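Local coordinates for protein 3-carboxy-cis,cis-muconate cycloisomerase (Acinetobacter calcoaceticus, PDB 1Q5N) that is a member of the largely helical, tetrameric fumarase/aspartase-like lyase superfamily, related to the adenylosuccinate lyases, at residues A[135-140]-A[172-177]; A[166-171]-A[440-445]; A[362-367]-A[403-408]; A[369-374]-A[427-432]. One frame throughout, in Å; residues are numbered along the deposited sequence.

Interaction 1: A[135-140]-A[172-177]; sequences QCYETA and RWASAF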
loop_
_atom_site.group_PDB
_atom_site.type_symbol
_atom_site.label_atom_id
_atom_site.label_comp_id
_atom_site.label_asym_id
_atom_site.label_seq_id
_atom_site.Cartn_x
_atom_site.Cartn_y
_atom_site.Cartn_z
ATOM N N GLN A 135 22.475 20.167 -1.379
ATOM C CA GLN A 135 22.538 21.153 -0.315
ATOM C C GLN A 135 22.314 20.519 1.072
ATOM O O GLN A 135 22.955 20.930 2.049
ATOM C CB GLN A 135 21.495 22.235 -0.508
ATOM C CG GLN A 135 21.759 23.076 -1.652
ATOM C CD GLN A 135 20.690 24.097 -1.771
ATOM O OE1 GLN A 135 20.706 25.106 -1.053
ATOM N NE2 GLN A 135 19.720 23.850 -2.653
ATOM N N CYS A 136 21.380 19.559 1.155
ATOM C CA CYS A 136 21.134 18.862 2.402
ATOM C C CYS A 136 22.434 18.165 2.803
ATOM O O CYS A 136 22.830 18.232 3.961
ATOM C CB CYS A 136 19.994 17.808 2.269
ATOM S SG CYS A 136 18.358 18.551 2.313
ATOM N N TYR A 137 23.084 17.489 1.859
ATOM C CA TYR A 137 24.351 16.792 2.139
ATOM C C TYR A 137 25.439 17.757 2.700
ATOM O O TYR A 137 26.047 17.511 3.752
ATOM C CB TYR A 137 24.841 16.150 0.864
ATOM C CG TYR A 137 26.149 15.388 0.970
ATOM C CD1 TYR A 137 26.357 14.455 1.981
ATOM C CD2 TYR A 137 27.123 15.505 -0.034
ATOM C CE1 TYR A 137 27.452 13.653 1.993
ATOM C CE2 TYR A 137 28.252 14.689 -0.042
ATOM C CZ TYR A 137 28.411 13.765 0.960
ATOM O OH TYR A 137 29.485 12.900 0.905
ATOM N N GLU A 138 25.658 18.853 1.985
ATOM C CA GLU A 138 26.642 19.863 2.356
ATOM C C GLU A 138 26.365 20.401 3.738
ATOM O O GLU A 138 27.266 20.417 4.596
ATOM C CB GLU A 138 26.640 21.018 1.346
ATOM C CG GLU A 138 27.451 20.608 0.141
ATOM C CD GLU A 138 27.396 21.612 -1.000
ATOM O OE1 GLU A 138 26.629 22.617 -0.922
ATOM O OE2 GLU A 138 28.119 21.372 -1.986
ATOM N N THR A 139 25.129 20.854 3.933
ATOM C CA THR A 139 24.727 21.364 5.223
ATOM C C THR A 139 24.876 20.265 6.328
ATOM O O THR A 139 25.408 20.544 7.405
ATOM C CB THR A 139 23.304 21.894 5.146
ATOM O OG1 THR A 139 23.225 22.835 4.069
ATOM C CG2 THR A 139 22.900 22.566 6.432
ATOM N N ALA A 140 24.488 19.016 6.071
ATOM C CA ALA A 140 24.631 18.036 7.142
ATOM C C ALA A 140 26.114 17.810 7.452
ATOM O O ALA A 140 26.474 17.655 8.615
ATOM C CB ALA A 140 23.961 16.704 6.785
ATOM N N ARG A 172 25.612 10.336 10.125
ATOM C CA ARG A 172 24.792 9.229 9.643
ATOM C C ARG A 172 23.804 9.753 8.538
ATOM O O ARG A 172 23.650 9.133 7.481
ATOM C CB ARG A 172 24.031 8.590 10.822
ATOM C CG ARG A 172 24.874 7.624 11.653
ATOM C CD ARG A 172 24.258 7.406 13.055
ATOM N NE ARG A 172 22.831 7.040 12.988
ATOM C CZ ARG A 172 21.980 7.168 14.002
ATOM N NH1 ARG A 172 22.411 7.636 15.162
ATOM N NH2 ARG A 172 20.687 6.868 13.847
ATOM N N TRP A 173 23.192 10.913 8.774
ATOM C CA TRP A 173 22.272 11.485 7.805
ATOM C C TRP A 173 22.984 11.929 6.515
ATOM O O TRP A 173 22.455 11.759 5.379
ATOM C CB TRP A 173 21.498 12.666 8.426
ATOM C CG TRP A 173 20.737 12.277 9.637
ATOM C CD1 TRP A 173 20.353 11.010 9.991
ATOM C CD2 TRP A 173 20.183 13.149 10.628
ATOM N NE1 TRP A 173 19.596 11.051 11.122
ATOM C CE2 TRP A 173 19.478 12.348 11.537
ATOM C CE3 TRP A 173 20.216 14.538 10.823
ATOM C CZ2 TRP A 173 18.807 12.871 12.646
ATOM C CZ3 TRP A 173 19.534 15.077 11.935
ATOM C CH2 TRP A 173 18.839 14.238 12.828
ATOM N N ALA A 174 24.176 12.495 6.692
ATOM C CA ALA A 174 24.971 12.970 5.576
ATOM C C ALA A 174 25.300 11.801 4.662
ATOM O O ALA A 174 25.088 11.852 3.459
ATOM C CB ALA A 174 26.275 13.640 6.082
ATOM N N SER A 175 25.830 10.743 5.237
ATOM C CA SER A 175 26.198 9.586 4.435
ATOM C C SER A 175 24.949 9.006 3.693
ATOM O O SER A 175 25.071 8.482 2.580
ATOM C CB SER A 175 26.856 8.546 5.365
ATOM O OG SER A 175 27.320 7.416 4.668
ATOM N N ALA A 176 23.760 9.110 4.301
ATOM C CA ALA A 176 22.561 8.597 3.653
ATOM C C ALA A 176 22.279 9.515 2.432
ATOM O O ALA A 176 21.914 9.047 1.343
ATOM C CB ALA A 176 21.378 8.604 4.623
ATOM N N PHE A 177 22.447 10.819 2.605
ATOM C CA PHE A 177 22.228 11.706 1.474
ATOM C C PHE A 177 23.249 11.419 0.339
ATOM O O PHE A 177 22.897 11.466 -0.854
ATOM C CB PHE A 177 22.328 13.164 1.896
ATOM C CG PHE A 177 21.143 13.646 2.636
ATOM C CD1 PHE A 177 19.851 13.468 2.100
ATOM C CD2 PHE A 177 21.287 14.359 3.812
ATOM C CE1 PHE A 177 18.700 14.023 2.715
ATOM C CE2 PHE A 177 20.134 14.931 4.453
ATOM C CZ PHE A 177 18.837 14.758 3.888
#

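Interaction 2: A[166-171]-A[440-445]; sequences LGHKLA and DQIDAV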
loop_
_atom_site.group_PDB
_atom_site.type_symbol
_atom_site.label_atom_id
_atom_site.label_comp_id
_atom_site.label_asym_id
_atom_site.label_seq_id
_atom_site.Cartn_x
_atom_site.Cartn_y
_atom_site.Cartn_z
ATOM N N LEU A 166 25.950 14.592 18.840
ATOM C CA LEU A 166 25.003 15.049 17.866
ATOM C C LEU A 166 25.656 14.922 16.497
ATOM O O LEU A 166 25.012 14.561 15.521
ATOM C CB LEU A 166 24.641 16.493 18.147
ATOM C CG LEU A 166 23.853 17.174 17.027
ATOM C CD1 LEU A 166 22.580 16.384 16.821
ATOM C CD2 LEU A 166 23.512 18.651 17.369
ATOM N N GLY A 167 26.954 15.207 16.435
ATOM C CA GLY A 167 27.663 15.114 15.173
ATOM C C GLY A 167 27.559 13.712 14.599
ATOM O O GLY A 167 27.564 13.538 13.379
ATOM N N HIS A 168 27.505 12.686 15.443
ATOM C CA HIS A 168 27.391 11.351 14.871
ATOM C C HIS A 168 25.990 11.147 14.149
ATOM O O HIS A 168 25.939 10.565 13.076
ATOM C CB HIS A 168 27.593 10.307 15.936
ATOM C CG HIS A 168 27.777 8.931 15.380
ATOM N ND1 HIS A 168 27.141 7.834 15.904
ATOM C CD2 HIS A 168 28.575 8.471 14.385
ATOM C CE1 HIS A 168 27.541 6.748 15.263
ATOM N NE2 HIS A 168 28.412 7.106 14.334
ATOM N N LYS A 169 24.886 11.618 14.742
ATOM C CA LYS A 169 23.592 11.533 14.063
ATOM C C LYS A 169 23.687 12.276 12.715
ATOM O O LYS A 169 23.234 11.770 11.676
ATOM C CB LYS A 169 22.485 12.215 14.885
ATOM C CG LYS A 169 22.008 11.491 16.117
ATOM C CD LYS A 169 20.839 12.260 16.695
ATOM C CE LYS A 169 20.061 11.450 17.727
ATOM N NZ LYS A 169 19.381 10.231 17.193
ATOM N N LEU A 170 24.288 13.475 12.734
ATOM C CA LEU A 170 24.430 14.281 11.521
ATOM C C LEU A 170 25.297 13.584 10.458
ATOM O O LEU A 170 24.985 13.654 9.247
ATOM C CB LEU A 170 25.001 15.666 11.855
ATOM C CG LEU A 170 23.968 16.536 12.601
ATOM C CD1 LEU A 170 24.643 17.729 13.315
ATOM C CD2 LEU A 170 22.983 17.031 11.589
ATOM N N ALA A 171 26.353 12.888 10.894
ATOM C CA ALA A 171 27.196 12.193 9.927
ATOM C C ALA A 171 26.406 11.028 9.300
ATOM O O ALA A 171 26.526 10.761 8.094
ATOM C CB ALA A 171 28.496 11.686 10.599
ATOM N N ASP A 440 36.211 8.342 14.524
ATOM C CA ASP A 440 36.678 7.687 13.296
ATOM C C ASP A 440 35.507 7.650 12.291
ATOM O O ASP A 440 35.700 7.891 11.071
ATOM C CB ASP A 440 37.115 6.216 13.534
ATOM C CG ASP A 440 38.419 6.081 14.325
ATOM O OD1 ASP A 440 39.102 7.110 14.549
ATOM O OD2 ASP A 440 38.763 4.939 14.724
ATOM N N GLN A 441 34.288 7.342 12.781
ATOM C CA GLN A 441 33.121 7.273 11.877
ATOM C C GLN A 441 32.815 8.639 11.303
ATOM O O GLN A 441 32.561 8.756 10.090
ATOM C CB GLN A 441 31.888 6.699 12.579
ATOM C CG GLN A 441 31.987 5.178 12.890
ATOM C CD GLN A 441 30.744 4.675 13.634
ATOM O OE1 GLN A 441 29.613 4.828 13.150
ATOM N NE2 GLN A 441 30.949 4.084 14.812
ATOM N N ILE A 442 32.853 9.681 12.139
ATOM C CA ILE A 442 32.584 10.992 11.595
ATOM C C ILE A 442 33.677 11.363 10.550
ATOM O O ILE A 442 33.361 11.915 9.494
ATOM C CB ILE A 442 32.502 12.052 12.716
ATOM C CG1 ILE A 442 31.295 11.714 13.626
ATOM C CG2 ILE A 442 32.461 13.478 12.102
ATOM C CD1 ILE A 442 31.040 12.699 14.793
ATOM N N ASP A 443 34.952 11.051 10.824
ATOM C CA ASP A 443 36.015 11.374 9.863
ATOM C C ASP A 443 35.798 10.590 8.559
ATOM O O ASP A 443 36.039 11.110 7.465
ATOM C CB ASP A 443 37.425 11.012 10.392
ATOM C CG ASP A 443 37.908 11.946 11.492
ATOM O OD1 ASP A 443 37.546 13.145 11.485
ATOM O OD2 ASP A 443 38.674 11.462 12.362
ATOM N N ALA A 444 35.425 9.316 8.701
ATOM C CA ALA A 444 35.187 8.470 7.546
ATOM C C ALA A 444 34.098 9.097 6.662
ATOM O O ALA A 444 34.294 9.152 5.437
ATOM C CB ALA A 444 34.815 7.042 7.980
ATOM N N VAL A 445 32.993 9.628 7.228
ATOM C CA VAL A 445 32.025 10.218 6.319
ATOM C C VAL A 445 32.451 11.554 5.760
ATOM O O VAL A 445 32.021 11.901 4.666
ATOM C CB VAL A 445 30.538 10.310 6.859
ATOM C CG1 VAL A 445 30.335 9.429 8.038
ATOM C CG2 VAL A 445 30.116 11.715 7.019
#

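Interaction 3: A[362-367]-A[403-408]; sequences NIECTH and QKHLKD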
loop_
_atom_site.group_PDB
_atom_site.type_symbol
_atom_site.label_atom_id
_atom_site.label_comp_id
_atom_site.label_asym_id
_atom_site.label_seq_id
_atom_site.Cartn_x
_atom_site.Cartn_y
_atom_site.Cartn_z
ATOM N N ASN A 362 19.901 15.811 30.291
ATOM C CA ASN A 362 19.246 14.552 30.121
ATOM C C ASN A 362 20.242 13.435 30.333
ATOM O O ASN A 362 19.855 12.316 30.693
ATOM C CB ASN A 362 18.545 14.504 28.752
ATOM C CG ASN A 362 17.507 15.604 28.629
ATOM O OD1 ASN A 362 16.901 15.996 29.659
ATOM N ND2 ASN A 362 17.298 16.136 27.402
ATOM N N ILE A 363 21.533 13.724 30.136
ATOM C CA ILE A 363 22.542 12.704 30.400
ATOM C C ILE A 363 22.550 12.397 31.936
ATOM O O ILE A 363 22.850 11.260 32.355
ATOM C CB ILE A 363 23.956 13.183 29.975
ATOM C CG1 ILE A 363 24.102 13.151 28.453
ATOM C CG2 ILE A 363 25.052 12.322 30.612
ATOM C CD1 ILE A 363 25.346 13.955 27.979
ATOM N N GLU A 364 22.210 13.382 32.770
ATOM C CA GLU A 364 22.236 13.132 34.221
ATOM C C GLU A 364 20.990 12.450 34.753
ATOM O O GLU A 364 20.939 12.031 35.894
ATOM C CB GLU A 364 22.526 14.431 34.998
ATOM C CG GLU A 364 24.060 14.682 35.098
ATOM C CD GLU A 364 24.782 13.490 35.780
ATOM O OE1 GLU A 364 24.327 13.142 36.896
ATOM O OE2 GLU A 364 25.765 12.888 35.238
ATOM N N CYS A 365 20.005 12.291 33.886
ATOM C CA CYS A 365 18.735 11.671 34.220
ATOM C C CYS A 365 18.774 10.344 35.036
ATOM O O CYS A 365 18.020 10.170 35.995
ATOM C CB CYS A 365 17.980 11.480 32.896
ATOM S SG CYS A 365 16.315 11.134 33.086
ATOM N N THR A 366 19.615 9.392 34.659
ATOM C CA THR A 366 19.674 8.131 35.420
ATOM C C THR A 366 20.726 8.144 36.552
ATOM O O THR A 366 21.080 7.103 37.093
ATOM C CB THR A 366 19.978 6.900 34.493
ATOM O OG1 THR A 366 21.254 7.079 33.847
ATOM C CG2 THR A 366 18.867 6.727 33.463
ATOM N N HIS A 367 21.241 9.324 36.866
ATOM C CA HIS A 367 22.223 9.471 37.935
ATOM C C HIS A 367 23.388 8.494 37.833
ATOM O O HIS A 367 23.667 7.771 38.776
ATOM C CB HIS A 367 21.524 9.310 39.293
ATOM C CG HIS A 367 20.196 10.008 39.353
ATOM N ND1 HIS A 367 20.071 11.389 39.274
ATOM C CD2 HIS A 367 18.929 9.518 39.394
ATOM C CE1 HIS A 367 18.787 11.712 39.264
ATOM N NE2 HIS A 367 18.073 10.594 39.337
ATOM N N GLN A 403 19.085 5.973 46.377
ATOM C CA GLN A 403 18.770 7.066 45.447
ATOM C C GLN A 403 19.956 8.045 45.397
ATOM O O GLN A 403 19.784 9.232 45.586
ATOM C CB GLN A 403 17.446 7.793 45.830
ATOM C CG GLN A 403 16.187 6.865 45.721
ATOM C CD GLN A 403 14.855 7.601 45.430
ATOM O OE1 GLN A 403 14.550 7.936 44.265
ATOM N NE2 GLN A 403 14.061 7.854 46.484
ATOM N N LYS A 404 21.159 7.533 45.154
ATOM C CA LYS A 404 22.351 8.368 45.073
ATOM C C LYS A 404 22.909 8.166 43.692
ATOM O O LYS A 404 22.550 7.201 43.032
ATOM C CB LYS A 404 23.442 7.905 46.050
ATOM C CG LYS A 404 23.162 8.136 47.512
ATOM C CD LYS A 404 24.121 9.194 48.052
ATOM C CE LYS A 404 24.010 9.352 49.573
ATOM N NZ LYS A 404 22.744 10.119 49.969
ATOM N N HIS A 405 23.818 9.049 43.279
ATOM C CA HIS A 405 24.470 8.910 41.990
ATOM C C HIS A 405 25.392 7.671 42.086
ATOM O O HIS A 405 26.033 7.418 43.117
ATOM C CB HIS A 405 25.279 10.183 41.697
ATOM C CG HIS A 405 25.790 10.296 40.289
ATOM N ND1 HIS A 405 26.848 9.543 39.812
ATOM C CD2 HIS A 405 25.385 11.076 39.252
ATOM C CE1 HIS A 405 27.063 9.846 38.540
ATOM N NE2 HIS A 405 26.190 10.770 38.173
ATOM N N LEU A 406 25.462 6.890 41.019
ATOM C CA LEU A 406 26.327 5.731 41.037
ATOM C C LEU A 406 27.780 6.103 41.382
ATOM O O LEU A 406 28.491 5.280 41.956
ATOM C CB LEU A 406 26.283 4.990 39.683
ATOM C CG LEU A 406 27.102 3.692 39.609
ATOM C CD1 LEU A 406 26.561 2.602 40.573
ATOM C CD2 LEU A 406 27.085 3.203 38.191
ATOM N N LYS A 407 28.236 7.305 41.014
ATOM C CA LYS A 407 29.631 7.681 41.311
ATOM C C LYS A 407 29.829 7.723 42.848
ATOM O O LYS A 407 30.813 7.215 43.359
ATOM C CB LYS A 407 30.034 9.045 40.671
ATOM C CG LYS A 407 31.552 9.340 40.775
ATOM C CD LYS A 407 32.017 10.572 39.949
ATOM C CE LYS A 407 31.823 11.913 40.670
ATOM N NZ LYS A 407 32.021 13.069 39.717
ATOM N N ASP A 408 28.875 8.302 43.566
ATOM C CA ASP A 408 28.946 8.367 45.013
ATOM C C ASP A 408 29.077 6.999 45.630
ATOM O O ASP A 408 29.852 6.830 46.568
ATOM C CB ASP A 408 27.722 9.060 45.577
ATOM C CG ASP A 408 27.614 10.494 45.080
ATOM O OD1 ASP A 408 28.688 11.055 44.667
ATOM O OD2 ASP A 408 26.472 11.051 45.113
#

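Interaction 4: A[369-374]-A[427-432]; sequences LIMAEA and EIFKPE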
loop_
_atom_site.group_PDB
_atom_site.type_symbol
_atom_site.label_atom_id
_atom_site.label_comp_id
_atom_site.label_asym_id
_atom_site.label_seq_id
_atom_site.Cartn_x
_atom_site.Cartn_y
_atom_site.Cartn_z
ATOM N N LEU A 369 23.707 5.728 36.197
ATOM C CA LEU A 369 23.468 4.328 35.852
ATOM C C LEU A 369 23.875 3.977 34.402
ATOM O O LEU A 369 24.359 2.873 34.164
ATOM C CB LEU A 369 21.999 3.947 36.115
ATOM C CG LEU A 369 21.643 3.907 37.621
ATOM C CD1 LEU A 369 20.137 3.780 37.830
ATOM C CD2 LEU A 369 22.356 2.740 38.270
ATOM N N ILE A 370 23.698 4.901 33.449
ATOM C CA ILE A 370 24.097 4.616 32.074
ATOM C C ILE A 370 25.627 4.453 31.904
ATOM O O ILE A 370 26.072 3.946 30.872
ATOM C CB ILE A 370 23.543 5.708 31.043
ATOM C CG1 ILE A 370 23.846 7.146 31.492
ATOM C CG2 ILE A 370 22.028 5.575 30.886
ATOM C CD1 ILE A 370 25.162 7.720 31.000
ATOM N N MET A 371 26.420 4.861 32.909
ATOM C CA MET A 371 27.876 4.713 32.833
ATOM C C MET A 371 28.354 3.417 33.460
ATOM O O MET A 371 29.552 3.155 33.550
ATOM C CB MET A 371 28.586 5.903 33.514
ATOM C CG MET A 371 28.274 7.263 32.867
ATOM S SD MET A 371 28.821 7.233 31.114
ATOM C CE MET A 371 30.552 7.067 31.300
ATOM N N ALA A 372 27.416 2.581 33.872
ATOM C CA ALA A 372 27.771 1.334 34.536
ATOM C C ALA A 372 28.715 0.455 33.743
ATOM O O ALA A 372 29.667 -0.122 34.291
ATOM C CB ALA A 372 26.517 0.546 34.878
ATOM N N GLU A 373 28.463 0.310 32.457
ATOM C CA GLU A 373 29.348 -0.564 31.717
ATOM C C GLU A 373 30.742 0.076 31.498
ATOM O O GLU A 373 31.736 -0.634 31.509
ATOM C CB GLU A 373 28.647 -1.094 30.451
ATOM C CG GLU A 373 29.000 -0.519 29.153
ATOM C CD GLU A 373 28.488 -1.410 28.021
ATOM O OE1 GLU A 373 27.365 -1.947 28.189
ATOM O OE2 GLU A 373 29.169 -1.562 26.979
ATOM N N ALA A 374 30.806 1.401 31.393
ATOM C CA ALA A 374 32.076 2.092 31.276
ATOM C C ALA A 374 32.896 1.792 32.585
ATOM O O ALA A 374 34.093 1.467 32.513
ATOM C CB ALA A 374 31.842 3.624 31.121
ATOM N N GLU A 427 37.054 10.904 35.761
ATOM C CA GLU A 427 37.283 10.755 34.329
ATOM C C GLU A 427 36.510 9.568 33.772
ATOM O O GLU A 427 35.928 9.641 32.697
ATOM C CB GLU A 427 38.775 10.598 34.025
ATOM C CG GLU A 427 39.566 11.894 34.195
ATOM C CD GLU A 427 39.172 12.994 33.191
ATOM O OE1 GLU A 427 38.136 13.701 33.375
ATOM O OE2 GLU A 427 39.918 13.146 32.195
ATOM N N ILE A 428 36.520 8.473 34.509
ATOM C CA ILE A 428 35.789 7.294 34.115
ATOM C C ILE A 428 34.276 7.612 33.984
ATOM O O ILE A 428 33.613 7.103 33.107
ATOM C CB ILE A 428 36.094 6.156 35.117
ATOM C CG1 ILE A 428 37.405 5.492 34.679
ATOM C CG2 ILE A 428 34.969 5.113 35.147
ATOM C CD1 ILE A 428 38.231 4.947 35.837
ATOM N N PHE A 429 33.756 8.507 34.803
ATOM C CA PHE A 429 32.343 8.856 34.732
ATOM C C PHE A 429 31.924 9.950 33.730
ATOM O O PHE A 429 30.747 10.286 33.679
ATOM C CB PHE A 429 31.800 9.225 36.134
ATOM C CG PHE A 429 31.309 8.035 36.920
ATOM C CD1 PHE A 429 32.209 7.189 37.568
ATOM C CD2 PHE A 429 29.939 7.735 36.974
ATOM C CE1 PHE A 429 31.756 6.051 38.251
ATOM C CE2 PHE A 429 29.470 6.608 37.646
ATOM C CZ PHE A 429 30.371 5.761 38.287
ATOM N N LYS A 430 32.864 10.511 32.963
ATOM C CA LYS A 430 32.518 11.535 31.975
ATOM C C LYS A 430 32.010 10.856 30.710
ATOM O O LYS A 430 32.656 9.953 30.183
ATOM C CB LYS A 430 33.727 12.416 31.631
ATOM C CG LYS A 430 34.327 13.107 32.851
ATOM C CD LYS A 430 35.199 14.347 32.556
ATOM C CE LYS A 430 35.483 15.082 33.905
ATOM N NZ LYS A 430 35.768 16.560 33.828
ATOM N N PRO A 431 30.836 11.287 30.213
ATOM C CA PRO A 431 30.172 10.752 28.997
ATOM C C PRO A 431 31.142 10.665 27.821
ATOM O O PRO A 431 31.134 9.682 27.080
ATOM C CB PRO A 431 29.060 11.752 28.715
ATOM C CG PRO A 431 28.756 12.358 30.052
ATOM C CD PRO A 431 30.112 12.452 30.765
ATOM N N GLU A 432 31.989 11.691 27.685
ATOM C CA GLU A 432 33.021 11.781 26.636
ATOM C C GLU A 432 34.028 10.660 26.697
ATOM O O GLU A 432 34.694 10.372 25.710
ATOM C CB GLU A 432 33.868 13.052 26.764
ATOM C CG GLU A 432 33.090 14.320 26.695
ATOM C CD GLU A 432 32.716 14.868 28.058
ATOM O OE1 GLU A 432 32.357 14.087 28.977
ATOM O OE2 GLU A 432 32.764 16.116 28.183
#

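Interaction 1: A[135-140]-A[172-177]
A174 sets its methyl against two side chains of the neighbouring helix: A174 CB lies 3.9 Å from A140 CB and 4.2 Å from Y137 CD1. Its carbonyl oxygen also meets the tyrosine, A174 O coming 3.3 Å from Y137 CD1 at a slant to the ring. Y137 CG is anti to the backbone N (chi1 180°), which lays the ring alongside the other helix, where it goes on to touch K178 and L181. S175 turns from this interface, and its OG is hydrogen-bonded to E448. At F177 the two helices meet again, with F177 CB 4.0 Å from Y137 CB. The phenyl ring offers one face to C136: C136 CB stands 3.8 Å from the ring centroid, 18° off the normal, a CH-pi contact displaced toward the CE2-CZ rim. The sulfur takes a looser, oblique place, C136 SG being 4.8 Å from the F177 centroid. Beyond the pair, F177 packs on V251 and M254 of helix 235-261. The axes of the two segments run 8.6 Å apart and close to antiparallel, at 153°, a spacing consistent with the small A140 and A174. The chemistry is mostly apolar, a methyl pair and a CH-pi contact on the phenyl face, with one backbone carbonyl against the tyrosine ring, so cohesion between these buried helices rests mainly on dispersion and shape rather than on polar bonds.

Interaction 2: A[166-171]-A[440-445]
A buried helix-to-helix contact, polar at one end and apolar at the other, joins H168, G167 and A171 at the start of helix 166-191 to Q441, I442 and V445 of the C-terminal helix 438-447. The segment axes pass 9.5 Å apart at 36°. The polar end is a hydrogen bond from H168 NE2 to Q441 OE1, 2.8 Å long with an N-H...O angle of 155°. The first torsion of H168 (chi1 -168°) swings its ring out toward helix 438-447. The oxygen lies in the imidazole plane, yet the imidazole nitrogen stands well above the amide plane, the two planes being nearly perpendicular. Q441 OE1 also accepts from T229 N of the second subunit, and Q441 NE2 donates to N437 OD1 and to G201 O of the second subunit; these bonds would hold the amide's rotation. I442 reaches over the glycine with its extended branch, I442 CD1 lying 3.6 Å from both G167 C and H168 N. Farther along, A171 CB touches both apolar side chains, 4.1 Å from I442 CG1 and 3.9 Å from V445 CG1. The C-terminal helix is thus laid back against a long helix of the central bundle, beside the interface with a second subunit, in keeping with the tetrameric helical-bundle fold of the fumarase/aspartase superfamily.

Interaction 3: A[362-367]-A[403-408]
The first torsion of H405 (chi1 -169°) places its imidazole beneath the carbonyl group of H367, while the bend of E364 at chi2 (-58°) folds the carboxylate round to the ring's rim. H367 O stands 3.6 Å above the imidazole plane, over the ring centre. The same oxygen accepts from L406 N at 3.0 Å, an almost straight bond with an N-H...O angle of 170°, and H405 CA-H adds a weaker contact to H367 O at 3.5 Å. The E364 carboxylate is nearly coplanar with the ring and approaches it at the edge, E364 OE1 lying 3.3 Å from H405 NE2. On the ring's other nitrogen, H405 ND1 accepts from K407 N at 2.9 Å in the imidazole plane, a bond that would limit the ring's rotation. H367 reaches this spot as the last residue of a type I turn begun at E364. L406, beyond the bond, packs on helix 385-402. That helix ends in a Schellman motif with Q403 as its C-prime residue, and H405 then opens helix 406-410 as its N-cap: a tight helix-to-helix corner, its first amides met by the capping imidazole and the H367 carbonyl.

Interaction 4: A[369-374]-A[427-432]
The F429 ring takes M371 at a slant, M371 CB lying 4.1 Å from F429 CD2. L406, K407 and I410 of helix 406-410, together with V375, also pack on this ring. From its CB the methionine turns back on itself, bent at chi2 and chi3 (-60° and -65°), and this coil tucks its end among backbone carbonyls of the other segment. M371 CE is 3.6 Å from I428 O and 3.7 Å from K430 O, M371 CG is 4.0 Å from F429 O, and the sulfur comes next to the proline, M371 SD to P431 CA 4.3 Å. A374 adds a lighter touch, A374 CB being 4.4 Å from I428 O. M371 thus packs against the bend where helix 422-428 ends and the chain turns into the short 3-10 segment, a bend in which K430 O is also hydrogen-bonded to S433 OG. I428 rests on V375 and A378 of helix 372-383. I370 and P431 meet M153 and V151 of strand 151-156, and L369 and A372 lean on helix 385-402, so the contact, joining helices 372-383 and 422-428, is flanked by helices 385-402 and 406-410 and by that strand.

The four contacts fall into two pairs. Interactions 1 and 2 share helix 166-191, have centres 11 Å apart and touch through A140 CB and L170 O; both border the second subunit. Interactions 3 and 4, centres 10 Å apart, lie far from the chain's centre and touch where F429 meets H405, L406 and K407, and I363 meets P431. The centres of interactions 2 and 4 are 21 Å apart. Along the chain 1 and 2 alternate, as do 3 and 4; interaction 1 closes before 3 and 4 open, and these two are nested in the loop interaction 2 closes, so the chain returns from the small C-terminal helical region to the central bundle through helix 438-447.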